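PDB 2H9F: hypothetical protein from Pseudomonas aeruginosa, which probably isomerises methylaconitate, as a member of the PrpF family. Local coordinates for residues A[224-229]-A[279-284]. Numbering follows the deposited sequence.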
loop_
_atom_site.group_PDB
_atom_site.type_symbol
_atom_site.label_atom_id
_atom_site.label_comp_id
_atom_site.label_asym_id
_atom_site.label_seq_id
_atom_site.Cartn_x
_atom_site.Cartn_y
_atom_site.Cartn_z
ATOM N N VAL A 224 34.756 8.860 12.898
ATOM C CA VAL A 224 36.138 9.227 12.624
ATOM C C VAL A 224 36.182 10.487 11.796
ATOM O O VAL A 224 35.190 10.847 11.248
ATOM C CB VAL A 224 36.888 8.081 11.903
ATOM C CG1 VAL A 224 36.958 6.825 12.837
ATOM C CG2 VAL A 224 36.234 7.722 10.579
ATOM N N ASN A 225 37.334 11.148 11.751
ATOM C CA ASN A 225 37.530 12.337 10.964
ATOM C C ASN A 225 37.820 11.945 9.543
ATOM O O ASN A 225 38.800 11.225 9.274
ATOM C CB ASN A 225 38.715 13.138 11.520
ATOM C CG ASN A 225 38.367 13.907 12.798
ATOM O OD1 ASN A 225 37.240 14.406 12.948
ATOM N ND2 ASN A 225 39.331 14.004 13.719
ATOM N N ALA A 226 36.990 12.448 8.642
ATOM C CA ALA A 226 37.191 12.328 7.200
ATOM C C ALA A 226 38.647 12.482 6.792
ATOM O O ALA A 226 39.214 11.613 6.109
ATOM C CB ALA A 226 36.341 13.325 6.475
ATOM N N GLU A 227 39.267 13.576 7.209
ATOM C CA GLU A 227 40.611 13.895 6.725
ATOM C C GLU A 227 41.599 12.785 7.087
ATOM O O GLU A 227 42.398 12.349 6.262
ATOM C CB GLU A 227 41.110 15.218 7.296
ATOM C CG GLU A 227 42.396 15.732 6.603
ATOM C CD GLU A 227 42.974 17.030 7.232
ATOM O OE1 GLU A 227 42.189 17.953 7.604
ATOM O OE2 GLU A 227 44.231 17.128 7.335
ATOM N N GLU A 228 41.520 12.313 8.324
ATOM C CA GLU A 228 42.487 11.357 8.790
ATOM C C GLU A 228 42.401 10.039 8.014
ATOM O O GLU A 228 43.411 9.394 7.778
ATOM C CB GLU A 228 42.343 11.121 10.293
ATOM C CG GLU A 228 43.591 10.492 10.898
ATOM C CD GLU A 228 43.523 10.271 12.398
ATOM O OE1 GLU A 228 42.523 10.693 13.042
ATOM O OE2 GLU A 228 44.501 9.679 12.919
ATOM N N ILE A 229 41.207 9.630 7.631
ATOM C CA ILE A 229 41.055 8.346 6.962
ATOM C C ILE A 229 41.080 8.499 5.452
ATOM O O ILE A 229 40.803 7.546 4.737
ATOM C CB ILE A 229 39.766 7.621 7.374
ATOM C CG1 ILE A 229 38.529 8.415 6.939
ATOM C CG2 ILE A 229 39.777 7.337 8.884
ATOM C CD1 ILE A 229 37.278 7.593 6.991
ATOM N N ILE A 279 29.305 3.087 11.185
ATOM C CA ILE A 279 30.590 3.720 10.961
ATOM C C ILE A 279 30.306 4.972 10.154
ATOM O O ILE A 279 29.609 4.918 9.149
ATOM C CB ILE A 279 31.613 2.780 10.204
ATOM C CG1 ILE A 279 32.900 3.506 9.800
ATOM C CG2 ILE A 279 31.024 2.152 8.954
ATOM C CD1 ILE A 279 33.768 3.910 10.968
ATOM N N ALA A 280 30.808 6.111 10.623
ATOM C CA ALA A 280 30.569 7.375 9.910
ATOM C C ALA A 280 31.805 8.238 10.039
ATOM O O ALA A 280 32.578 8.110 10.987
ATOM C CB ALA A 280 29.368 8.099 10.503
ATOM N N PHE A 281 31.985 9.125 9.071
ATOM C CA PHE A 281 33.076 10.035 9.108
ATOM C C PHE A 281 32.530 11.435 8.979
ATOM O O PHE A 281 31.554 11.656 8.260
ATOM C CB PHE A 281 34.155 9.748 8.041
ATOM C CG PHE A 281 33.647 9.563 6.630
ATOM C CD1 PHE A 281 33.054 8.379 6.235
ATOM C CD2 PHE A 281 33.863 10.556 5.647
ATOM C CE1 PHE A 281 32.640 8.194 4.901
ATOM C CE2 PHE A 281 33.434 10.384 4.330
ATOM C CZ PHE A 281 32.835 9.221 3.952
ATOM N N VAL A 282 33.201 12.342 9.688
ATOM C CA VAL A 282 32.787 13.733 9.849
ATOM C C VAL A 282 33.855 14.715 9.377
ATOM O O VAL A 282 35.056 14.402 9.325
ATOM C CB VAL A 282 32.439 14.031 11.349
ATOM C CG1 VAL A 282 31.368 13.077 11.827
ATOM C CG2 VAL A 282 33.667 13.979 12.246
ATOM N N ALA A 283 33.408 15.926 9.074
ATOM C CA ALA A 283 34.293 16.973 8.648
ATOM C C ALA A 283 33.661 18.339 8.925
ATOM O O ALA A 283 32.444 18.491 9.012
ATOM C CB ALA A 283 34.615 16.840 7.162
ATOM N N PRO A 284 34.502 19.354 9.064
ATOM C CA PRO A 284 33.954 20.701 9.094
ATOM C C PRO A 284 33.258 20.992 7.788
ATOM O O PRO A 284 33.523 20.329 6.795
ATOM C CB PRO A 284 35.164 21.595 9.244
ATOM C CG PRO A 284 36.351 20.711 9.345
ATOM C CD PRO A 284 35.969 19.301 9.176
HETATM O O HOH W 1 37.791 15.740 8.515
#
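A chi1 of 50° puts Phe-281 CG between its own backbone N and carbonyl carbon, which turns the ring to Ala-226 and Ile-229; Ile-229, with chi1 of 64° and an extended chi2, carries CD1 back to the phenylalanine. The motif is a parallel beta-strand pair, 220-225 beside 278-283, bridged here at Val-224 with Phe-281 and Asn-225 with Val-282; after Asn-225 the chain turns away. Three backbone hydrogen bonds establish it. Val-224 N donates to Ala-280 O, and Val-282 N returns a bond of 2.9 Å to Val-224 O. The last, from Ala-226 N to Val-282 O at 2.8 Å, falls just past the strand, its donor tilted 21° from the carbonyl plane. Val-224 O also receives the CA-H of Phe-281, with CA at 3.1 Å.

On the face bearing Val-224 and Phe-281, Ala-226 CB meets the ring at its edge, 3.8 Å from Phe-281 CD2, whereas Ile-229 CD1 packs 3.9 Å from Phe-281 CB. Tyr-231 and, from helix 244-260, Phe-250 also meet this ring, and Ile-229 touches Phe-250. On the other face Asn-225 OD1 lies 3.7 Å from Val-282 CG2. Strand 303-309 pairs with 278-283 antiparallel. A water accepts from Glu-227 N and donates to Val-282 O at 3.2 Å, giving that carbonyl oxygen a second hydrogen bond besides Ala-226 N.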